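Local structure of Cow rumen GH26 endo-mannanase (Metagenome, 6UEH) at residues Q62-V67 and T129-T134; Y87-P92 and G103-N108; E226-R231 and K303-F308. The protein probably hydrolyses internal beta-1,4 linkages of mannans such as galactomannan, combining a family 26 glycoside hydrolase barrel with a CBM6-type accessory domain. One frame throughout, in Å; residues are numbered along the deposited sequence.

Contact 1. Residues Q62-V67 and T129-T134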
loop_
_atom_site.group_PDB
_atom_site.type_symbol
_atom_site.label_atom_id
_atom_site.label_comp_id
_atom_site.label_asym_id
_atom_site.label_seq_id
_atom_site.Cartn_x
_atom_site.Cartn_y
_atom_site.Cartn_z
ATOM N N GLN A 62 3.863 -19.202 -10.632
ATOM C CA GLN A 62 3.755 -18.254 -11.732
ATOM C C GLN A 62 2.872 -18.802 -12.850
ATOM O O GLN A 62 3.057 -19.933 -13.307
ATOM C CB GLN A 62 5.145 -17.916 -12.275
ATOM C CG GLN A 62 5.137 -17.095 -13.556
ATOM C CD GLN A 62 4.608 -15.693 -13.347
ATOM O OE1 GLN A 62 4.998 -15.006 -12.404
ATOM N NE2 GLN A 62 3.711 -15.261 -14.228
ATOM N N PHE A 63 1.914 -17.993 -13.289
ATOM C CA PHE A 63 0.990 -18.405 -14.338
ATOM C C PHE A 63 1.205 -17.598 -15.612
ATOM O O PHE A 63 1.145 -16.368 -15.603
ATOM C CB PHE A 63 -0.456 -18.272 -13.855
ATOM C CG PHE A 63 -0.792 -19.194 -12.722
ATOM C CD1 PHE A 63 -0.472 -18.855 -11.415
ATOM C CD2 PHE A 63 -1.411 -20.408 -12.961
ATOM C CE1 PHE A 63 -0.769 -19.706 -10.371
ATOM C CE2 PHE A 63 -1.711 -21.264 -11.920
ATOM C CZ PHE A 63 -1.391 -20.912 -10.623
ATOM N N THR A 64 1.464 -18.305 -16.705
ATOM C CA THR A 64 1.690 -17.679 -17.998
ATOM C C THR A 64 0.912 -18.450 -19.060
ATOM O O THR A 64 0.678 -19.649 -18.916
ATOM C CB THR A 64 3.191 -17.649 -18.354
ATOM O OG1 THR A 64 3.941 -17.206 -17.216
ATOM C CG2 THR A 64 3.462 -16.716 -19.528
ATOM N N ALA A 65 0.495 -17.763 -20.116
ATOM C CA ALA A 65 -0.214 -18.429 -21.197
ATOM C C ALA A 65 0.095 -17.783 -22.538
ATOM O O ALA A 65 0.327 -16.575 -22.619
ATOM C CB ALA A 65 -1.715 -18.419 -20.934
ATOM N N LYS A 66 0.119 -18.604 -23.581
ATOM C CA LYS A 66 0.240 -18.112 -24.945
ATOM C C LYS A 66 -1.158 -17.773 -25.437
ATOM O O LYS A 66 -1.973 -18.668 -25.683
ATOM C CB LYS A 66 0.900 -19.150 -25.850
ATOM C CG LYS A 66 1.272 -18.619 -27.223
ATOM C CD LYS A 66 2.602 -17.895 -27.185
ATOM C CE LYS A 66 3.733 -18.859 -26.860
ATOM N NZ LYS A 66 5.052 -18.171 -26.813
ATOM N N VAL A 67 -1.446 -16.483 -25.561
ATOM C CA VAL A 67 -2.813 -16.056 -25.821
ATOM C C VAL A 67 -2.950 -15.152 -27.035
ATOM O O VAL A 67 -1.965 -14.710 -27.626
ATOM C CB VAL A 67 -3.404 -15.304 -24.609
ATOM C CG1 VAL A 67 -3.267 -16.137 -23.343
ATOM C CG2 VAL A 67 -2.725 -13.952 -24.445
ATOM N N THR A 129 1.049 -22.285 -18.926
ATOM C CA THR A 129 2.247 -22.738 -18.227
ATOM C C THR A 129 2.231 -22.346 -16.753
ATOM O O THR A 129 1.974 -21.191 -16.408
ATOM C CB THR A 129 3.524 -22.174 -18.889
ATOM O OG1 THR A 129 3.650 -22.713 -20.211
ATOM C CG2 THR A 129 4.761 -22.542 -18.089
ATOM N N VAL A 130 2.498 -23.320 -15.887
ATOM C CA VAL A 130 2.606 -23.074 -14.455
ATOM C C VAL A 130 4.019 -23.393 -13.973
ATOM O O VAL A 130 4.515 -24.504 -14.165
ATOM C CB VAL A 130 1.591 -23.910 -13.653
ATOM C CG1 VAL A 130 1.671 -23.571 -12.173
ATOM C CG2 VAL A 130 0.180 -23.680 -14.176
ATOM N N GLU A 131 4.661 -22.411 -13.350
ATOM C CA GLU A 131 6.015 -22.572 -12.828
ATOM C C GLU A 131 6.070 -22.208 -11.353
ATOM O O GLU A 131 5.219 -21.468 -10.864
ATOM C CB GLU A 131 6.997 -21.696 -13.606
ATOM C CG GLU A 131 7.093 -22.023 -15.083
ATOM C CD GLU A 131 7.726 -20.902 -15.878
ATOM O OE1 GLU A 131 8.821 -21.110 -16.441
ATOM O OE2 GLU A 131 7.123 -19.811 -15.946
ATOM N N GLU A 132 7.073 -22.721 -10.646
ATOM C CA GLU A 132 7.333 -22.255 -9.291
ATOM C C GLU A 132 7.660 -20.766 -9.354
ATOM O O GLU A 132 8.411 -20.329 -10.225
ATOM C CB GLU A 132 8.469 -23.050 -8.645
ATOM C CG GLU A 132 8.101 -24.501 -8.372
ATOM C CD GLU A 132 9.264 -25.320 -7.851
ATOM O OE1 GLU A 132 10.418 -24.861 -7.968
ATOM O OE2 GLU A 132 9.023 -26.427 -7.326
ATOM N N ALA A 133 7.072 -19.990 -8.451
ATOM C CA ALA A 133 7.199 -18.539 -8.504
ATOM C C ALA A 133 8.630 -18.083 -8.266
ATOM O O ALA A 133 9.378 -18.707 -7.515
ATOM C CB ALA A 133 6.268 -17.883 -7.492
ATOM N N THR A 134 9.006 -16.999 -8.933
ATOM C CA THR A 134 10.266 -16.326 -8.661
ATOM C C THR A 134 9.940 -14.916 -8.191
ATOM O O THR A 134 9.106 -14.233 -8.786
ATOM C CB THR A 134 11.183 -16.284 -9.896
ATOM O OG1 THR A 134 10.561 -15.514 -10.930
ATOM C CG2 THR A 134 11.443 -17.691 -10.412
HETATM O O HOH W 1 6.962 -15.610 -10.638
HETATM O O HOH W 2 4.486 -19.598 -16.118
#

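Contact 2. Residues Y87-P92 and G103-N108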
loop_
_atom_site.group_PDB
_atom_site.type_symbol
_atom_site.label_atom_id
_atom_site.label_comp_id
_atom_site.label_asym_id
_atom_site.label_seq_id
_atom_site.Cartn_x
_atom_site.Cartn_y
_atom_site.Cartn_z
ATOM N N TYR A 87 -8.628 -13.631 -9.983
ATOM C CA TYR A 87 -7.657 -12.574 -10.233
ATOM C C TYR A 87 -7.895 -11.984 -11.619
ATOM O O TYR A 87 -7.941 -12.719 -12.608
ATOM C CB TYR A 87 -6.231 -13.106 -10.121
ATOM C CG TYR A 87 -5.971 -13.908 -8.866
ATOM C CD1 TYR A 87 -5.658 -13.279 -7.668
ATOM C CD2 TYR A 87 -6.029 -15.298 -8.884
ATOM C CE1 TYR A 87 -5.416 -14.011 -6.517
ATOM C CE2 TYR A 87 -5.785 -16.039 -7.739
ATOM C CZ TYR A 87 -5.479 -15.389 -6.558
ATOM O OH TYR A 87 -5.237 -16.117 -5.414
ATOM N N GLN A 88 -8.042 -10.665 -11.689
ATOM C CA GLN A 88 -8.406 -9.996 -12.939
ATOM C C GLN A 88 -7.208 -9.390 -13.670
ATOM O O GLN A 88 -6.345 -8.757 -13.060
ATOM C CB GLN A 88 -9.445 -8.899 -12.675
ATOM C CG GLN A 88 -10.837 -9.413 -12.330
ATOM C CD GLN A 88 -10.957 -9.875 -10.892
ATOM O OE1 GLN A 88 -10.259 -9.379 -10.007
ATOM N NE2 GLN A 88 -11.848 -10.832 -10.650
ATOM N N TYR A 89 -7.179 -9.583 -14.986
ATOM C CA TYR A 89 -6.123 -9.034 -15.834
ATOM C C TYR A 89 -6.702 -8.478 -17.130
ATOM O O TYR A 89 -7.621 -9.058 -17.711
ATOM C CB TYR A 89 -5.070 -10.106 -16.150
ATOM C CG TYR A 89 -4.266 -10.534 -14.947
ATOM C CD1 TYR A 89 -4.721 -11.541 -14.104
ATOM C CD2 TYR A 89 -3.054 -9.928 -14.649
ATOM C CE1 TYR A 89 -3.993 -11.930 -12.997
ATOM C CE2 TYR A 89 -2.316 -10.309 -13.544
ATOM C CZ TYR A 89 -2.792 -11.311 -12.722
ATOM O OH TYR A 89 -2.062 -11.693 -11.621
ATOM N N THR A 90 -6.162 -7.352 -17.582
ATOM C CA THR A 90 -6.549 -6.792 -18.870
ATOM C C THR A 90 -5.600 -7.265 -19.965
ATOM O O THR A 90 -4.419 -6.908 -19.973
ATOM C CB THR A 90 -6.560 -5.256 -18.846
ATOM O OG1 THR A 90 -7.473 -4.796 -17.843
ATOM C CG2 THR A 90 -6.984 -4.711 -20.206
ATOM N N VAL A 91 -6.115 -8.076 -20.883
ATOM C CA VAL A 91 -5.319 -8.559 -22.005
ATOM C C VAL A 91 -5.496 -7.631 -23.201
ATOM O O VAL A 91 -6.609 -7.463 -23.701
ATOM C CB VAL A 91 -5.701 -9.998 -22.402
ATOM C CG1 VAL A 91 -4.960 -10.423 -23.664
ATOM C CG2 VAL A 91 -5.404 -10.955 -21.261
ATOM N N PRO A 92 -4.397 -7.005 -23.648
ATOM C CA PRO A 92 -4.442 -6.096 -24.798
ATOM C C PRO A 92 -4.879 -6.797 -26.081
ATOM O O PRO A 92 -4.959 -8.025 -26.123
ATOM C CB PRO A 92 -2.993 -5.607 -24.919
ATOM C CG PRO A 92 -2.398 -5.823 -23.563
ATOM C CD PRO A 92 -3.057 -7.063 -23.039
ATOM N N GLY A 103 0.308 -13.520 -13.544
ATOM C CA GLY A 103 0.677 -13.287 -12.156
ATOM C C GLY A 103 1.130 -14.487 -11.345
ATOM O O GLY A 103 1.113 -15.625 -11.818
ATOM N N MET A 104 1.550 -14.217 -10.113
ATOM C CA MET A 104 1.938 -15.262 -9.174
ATOM C C MET A 104 0.845 -15.425 -8.135
ATOM O O MET A 104 0.454 -14.456 -7.486
ATOM C CB MET A 104 3.261 -14.932 -8.486
ATOM C CG MET A 104 4.220 -14.104 -9.311
ATOM S SD MET A 104 5.661 -13.631 -8.333
ATOM C CE MET A 104 6.469 -12.497 -9.462
ATOM N N HIS A 105 0.350 -16.645 -7.973
ATOM C CA HIS A 105 -0.767 -16.872 -7.070
ATOM C C HIS A 105 -0.575 -18.123 -6.228
ATOM O O HIS A 105 0.186 -19.024 -6.581
ATOM C CB HIS A 105 -2.069 -16.944 -7.866
ATOM C CG HIS A 105 -2.266 -15.778 -8.782
ATOM N ND1 HIS A 105 -2.455 -14.495 -8.316
ATOM C CD2 HIS A 105 -2.268 -15.692 -10.132
ATOM C CE1 HIS A 105 -2.581 -13.671 -9.341
ATOM N NE2 HIS A 105 -2.473 -14.373 -10.455
ATOM N N ARG A 106 -1.268 -18.158 -5.098
ATOM C CA ARG A 106 -1.112 -19.231 -4.132
ATOM C C ARG A 106 -1.819 -20.505 -4.573
ATOM O O ARG A 106 -3.006 -20.491 -4.901
ATOM C CB ARG A 106 -1.638 -18.776 -2.768
ATOM C CG ARG A 106 -1.525 -19.794 -1.650
ATOM C CD ARG A 106 -1.821 -19.115 -0.320
ATOM N NE ARG A 106 -1.905 -20.050 0.798
ATOM C CZ ARG A 106 -2.012 -19.673 2.068
ATOM N NH1 ARG A 106 -2.041 -18.383 2.375
ATOM N NH2 ARG A 106 -2.087 -20.584 3.029
ATOM N N LEU A 107 -1.069 -21.600 -4.606
ATOM C CA LEU A 107 -1.661 -22.924 -4.705
ATOM C C LEU A 107 -1.620 -23.554 -3.324
ATOM O O LEU A 107 -0.620 -23.444 -2.614
ATOM C CB LEU A 107 -0.926 -23.801 -5.718
ATOM C CG LEU A 107 -0.952 -23.361 -7.181
ATOM C CD1 LEU A 107 -0.357 -24.447 -8.057
ATOM C CD2 LEU A 107 -2.362 -23.024 -7.625
ATOM N N ASN A 108 -2.708 -24.207 -2.937
ATOM C CA ASN A 108 -2.784 -24.799 -1.614
ATOM C C ASN A 108 -2.644 -26.316 -1.653
ATOM O O ASN A 108 -2.893 -26.944 -2.685
ATOM C CB ASN A 108 -4.093 -24.391 -0.941
ATOM C CG ASN A 108 -4.114 -22.919 -0.568
ATOM O OD1 ASN A 108 -3.171 -22.411 0.038
ATOM N ND2 ASN A 108 -5.178 -22.223 -0.949
HETATM O O HOH W 3 -5.093 -18.958 -4.516
#

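Contact 3. Residues E226-R231 and K303-F308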
loop_
_atom_site.group_PDB
_atom_site.type_symbol
_atom_site.label_atom_id
_atom_site.label_comp_id
_atom_site.label_asym_id
_atom_site.label_seq_id
_atom_site.Cartn_x
_atom_site.Cartn_y
_atom_site.Cartn_z
ATOM N N GLU A 226 11.484 10.841 22.764
ATOM C CA GLU A 226 11.515 9.795 23.778
ATOM C C GLU A 226 11.558 8.412 23.131
ATOM O O GLU A 226 12.366 7.565 23.511
ATOM C CB GLU A 226 10.299 9.914 24.703
ATOM C CG GLU A 226 10.429 9.178 26.032
ATOM C CD GLU A 226 10.109 7.699 25.928
ATOM O OE1 GLU A 226 9.407 7.302 24.972
ATOM O OE2 GLU A 226 10.561 6.933 26.806
ATOM N N TRP A 227 10.692 8.196 22.147
ATOM C CA TRP A 227 10.593 6.901 21.481
ATOM C C TRP A 227 11.900 6.522 20.795
ATOM O O TRP A 227 12.386 5.400 20.940
ATOM C CB TRP A 227 9.451 6.909 20.460
ATOM C CG TRP A 227 9.197 5.567 19.838
ATOM C CD1 TRP A 227 9.537 5.165 18.577
ATOM C CD2 TRP A 227 8.560 4.445 20.459
ATOM N NE1 TRP A 227 9.146 3.863 18.373
ATOM C CE2 TRP A 227 8.546 3.397 19.516
ATOM C CE3 TRP A 227 8.000 4.222 21.720
ATOM C CZ2 TRP A 227 7.988 2.152 19.790
ATOM C CZ3 TRP A 227 7.449 2.984 21.993
ATOM C CH2 TRP A 227 7.448 1.965 21.032
ATOM N N VAL A 228 12.472 7.466 20.057
ATOM C CA VAL A 228 13.672 7.198 19.274
ATOM C C VAL A 228 14.938 7.212 20.126
ATOM O O VAL A 228 15.694 6.242 20.137
ATOM C CB VAL A 228 13.830 8.219 18.129
ATOM C CG1 VAL A 228 15.161 8.022 17.418
ATOM C CG2 VAL A 228 12.670 8.104 17.148
ATOM N N LYS A 229 15.159 8.309 20.842
ATOM C CA LYS A 229 16.426 8.526 21.534
ATOM C C LYS A 229 16.543 7.761 22.852
ATOM O O LYS A 229 17.648 7.431 23.282
ATOM C CB LYS A 229 16.631 10.023 21.788
ATOM C CG LYS A 229 16.632 10.867 20.520
ATOM C CD LYS A 229 17.952 10.764 19.765
ATOM C CE LYS A 229 19.019 11.646 20.399
ATOM N NZ LYS A 229 20.325 11.564 19.688
ATOM N N GLU A 230 15.415 7.474 23.493
ATOM C CA GLU A 230 15.457 6.819 24.797
ATOM C C GLU A 230 15.022 5.355 24.752
ATOM O O GLU A 230 15.521 4.539 25.526
ATOM C CB GLU A 230 14.600 7.589 25.804
ATOM C CG GLU A 230 15.158 8.966 26.141
ATOM C CD GLU A 230 14.416 9.645 27.275
ATOM O OE1 GLU A 230 13.277 9.231 27.578
ATOM O OE2 GLU A 230 14.976 10.594 27.864
ATOM N N ARG A 231 14.108 5.013 23.851
ATOM C CA ARG A 231 13.642 3.632 23.757
ATOM C C ARG A 231 14.221 2.892 22.555
ATOM O O ARG A 231 14.049 1.680 22.426
ATOM C CB ARG A 231 12.116 3.587 23.711
ATOM C CG ARG A 231 11.467 4.015 25.011
ATOM C CD ARG A 231 10.119 3.351 25.199
ATOM N NE ARG A 231 9.028 4.319 25.170
ATOM C CZ ARG A 231 7.758 4.012 25.405
ATOM N NH1 ARG A 231 6.828 4.957 25.359
ATOM N NH2 ARG A 231 7.419 2.760 25.687
ATOM N N LYS A 303 18.880 15.267 16.185
ATOM C CA LYS A 303 19.320 14.167 15.324
ATOM C C LYS A 303 18.326 13.009 15.299
ATOM O O LYS A 303 18.713 11.841 15.386
ATOM C CB LYS A 303 20.699 13.663 15.762
ATOM C CG LYS A 303 21.791 14.715 15.669
ATOM C CD LYS A 303 23.148 14.144 16.044
ATOM C CE LYS A 303 24.244 15.181 15.854
ATOM N NZ LYS A 303 24.277 15.688 14.450
ATOM N N VAL A 304 17.046 13.343 15.174
ATOM C CA VAL A 304 15.995 12.336 15.115
ATOM C C VAL A 304 15.419 12.231 13.708
ATOM O O VAL A 304 14.836 13.188 13.197
ATOM C CB VAL A 304 14.851 12.646 16.098
ATOM C CG1 VAL A 304 13.733 11.630 15.938
ATOM C CG2 VAL A 304 15.367 12.656 17.530
ATOM N N PRO A 305 15.597 11.063 13.074
ATOM C CA PRO A 305 15.013 10.784 11.760
ATOM C C PRO A 305 13.535 10.437 11.894
ATOM O O PRO A 305 13.110 9.981 12.956
ATOM C CB PRO A 305 15.822 9.585 11.268
ATOM C CG PRO A 305 16.182 8.865 12.523
ATOM C CD PRO A 305 16.408 9.935 13.565
ATOM N N LEU A 306 12.770 10.646 10.828
ATOM C CA LEU A 306 11.328 10.428 10.870
ATOM C C LEU A 306 10.796 9.904 9.540
ATOM O O LEU A 306 11.087 10.461 8.484
ATOM C CB LEU A 306 10.609 11.734 11.240
ATOM C CG LEU A 306 9.082 11.715 11.322
ATOM C CD1 LEU A 306 8.618 10.880 12.511
ATOM C CD2 LEU A 306 8.533 13.134 11.400
ATOM N N ILE A 307 10.017 8.828 9.590
ATOM C CA ILE A 307 9.265 8.402 8.415
ATOM C C ILE A 307 8.051 9.319 8.299
ATOM O O ILE A 307 7.029 9.105 8.952
ATOM C CB ILE A 307 8.828 6.929 8.502
ATOM C CG1 ILE A 307 10.047 6.028 8.724
ATOM C CG2 ILE A 307 8.074 6.518 7.240
ATOM C CD1 ILE A 307 9.705 4.582 9.010
ATOM N N PHE A 308 8.185 10.354 7.478
ATOM C CA PHE A 308 7.183 11.409 7.386
ATOM C C PHE A 308 6.172 11.104 6.285
ATOM O O PHE A 308 6.539 10.958 5.115
ATOM C CB PHE A 308 7.872 12.757 7.140
ATOM C CG PHE A 308 6.952 13.939 7.229
ATOM C CD1 PHE A 308 6.019 14.035 8.249
ATOM C CD2 PHE A 308 7.035 14.968 6.304
ATOM C CE1 PHE A 308 5.175 15.130 8.335
ATOM C CE2 PHE A 308 6.194 16.065 6.386
ATOM C CZ PHE A 308 5.264 16.144 7.402
#

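Contact 1. Residues Q62-V67 and T129-T134
Gln62 and Glu131 form a hydrogen-bonded antiparallel pair: Gln62 N gives to Glu131 O at 2.7 Å, and Glu131 N returns a bond to Gln62 O at 3.0 Å. Two residues on, the same exchange joins Thr64 N to Thr129 O (2.9 Å) and Thr129 N to Thr64 O (2.7 Å), each with an N-H...O angle of 168°. Phe63 and Val130, the non-hydrogen-bonded pair between them, lie side by side on the buried face; Val130 CG2 is 3.8 Å from Phe63 CE2, while CG1 sits over the ring. The other edge of Phe63's strand is hydrogen-bonded to strand 97-107.

The other face, with Gln62, Thr64, Thr129 and Glu131, is polar and partly hydrated. Chi1 of 171° places Gln62 CG opposite the backbone N, and the bend at chi2 turns the amide toward strand 97-107; NE2 bonds to Asp101 and, weakly, to Phe63 O. Its OE1 accepts from a water at 2.7 Å that in turn accepts from Thr134 N. A second water, 2.7 Å from Thr64 OG1, lies within bonding distance of Thr129 O and Glu131 OE2 but cannot be counted on to serve every acceptor at once, while Thr129 OG1 bonds to Thr11. Backbone bonds thus set strand 59-69 between 97-107 and 123-132 in the CBM6-type beta-sandwich, with an apolar face for its core and a polar one where water links side chains.

Contact 2. Residues Y87-P92 and G103-N108
Arg106 O receives the shortest polar bond here, from a water 2.6 Å away that also lies 3.0 Å from Tyr87 OH, so a single solvent molecule ties the tyrosine's phenol end to the opposing backbone. The ring of Tyr87 meanwhile rests flat on the imidazole of His105: the two planes are 17° apart, the centroids are separated by 3.7 Å, and His105 ND1 stands 3.3 Å above the middle of the Tyr87 ring. The two side chains run antiparallel over one another, which brings Tyr87 CG to 3.4 Å from His105 CE1. His105 reaches this position with CG beside its own backbone N and anti to the carbonyl carbon (chi1 -52°), a torsion that Tyr87 shares.

Tyr89 comes to the same imidazole differently. It meets the edge, rim to rim, with the two planes at 68°, and its OH is 3.0 Å from His105 NE2. That nitrogen bonds to Phe102 O, which helps to fix the rotation of the imidazole between its stacking and edge partners. The Tyr89 hydroxyl also comes close to the strand of the other sheet, 3.2 Å from Gly103 CA; a beta carbon at Gly103 would run into it, and the positive phi of this residue likewise suits one without a side chain.

Beyond the aromatic cluster, the end of the Arg106 chain leads off, its NE bonded to Asn108 OD1, and forms salt bridges with Asp58 and with Glu441, the latter in the glycoside hydrolase part of the chain. Strands 85-94 and 97-107 belong to different antiparallel sheets, so this is an aromatic cluster near the surface joining the two sheets of a beta-sandwich, or jelly roll, as in CBM6-type modules.

Contact 3. Residues E226-R231 and K303-F308
In the TIM barrel of the glycoside hydrolase domain, the outer helix 220-230 packs against the turn that leads from helix 280-301 into barrel strand 306-309, and Val228 and Val304 form the centre of this join. Val228 CG2 lies 3.9 Å from Val304 CG1, the two side chains crossing at a slant. Val304 presents its second branch to the next helix residue: with CG1 anti to the backbone N (chi1 176°), CG2 is left to face Lys229, whose CG comes within 3.7 Å. The lysine chain, bent at chi2 and chi3, curls over that methyl, and its NZ makes a weak hydrogen bond to Glu302 O.

The turn is shaped by a Schellman motif. Lys303, with positive phi, is its C-prime residue, Val304 N returning to Leu299 O and Lys303 N to Gln300 O, so helix 280-301 stops cleanly and the chain swings into the strand. Carbonyls gathered at a helix end would probably attract the ammonium of Lys229, though the bond to Glu302 O is weak. Cutting Val304 back to an alanine removes both methyls and would probably leave Val228 and the aliphatic part of Lys229 without their partner.

Within segment 226-231, Glu226 OE1 takes Arg231 NE with its syn lone pair, a salt bridge of 3.0 Å, and lies almost in the guanidinium plane, while Arg231 NH1 is salt-bridged to Glu186. Pro305 follows Val304 at the margin of the contact, its CD 4.5 Å from Val228 CG1.

From the N terminus, the chain first enters contact 1 at 62-67 and closes it only at 129-134. Contact 2, 87-92 with 103-108, opens and closes inside that long loop, so it is nested. The two touch through neighbouring strands 59-69 and 97-107, where Phe63 N lies 2.9 Å from Gly103 O. Contact 1 therefore pairs strands within one sheet of the CBM6-type domain, and contact 2 joins that sheet to the other. Contact 3 comes later, in series with both, and closes a loop of some seventy residues in the family 26 barrel. Its centre is about 45 Å from that of contact 1, on the opposite side of the chain's centre.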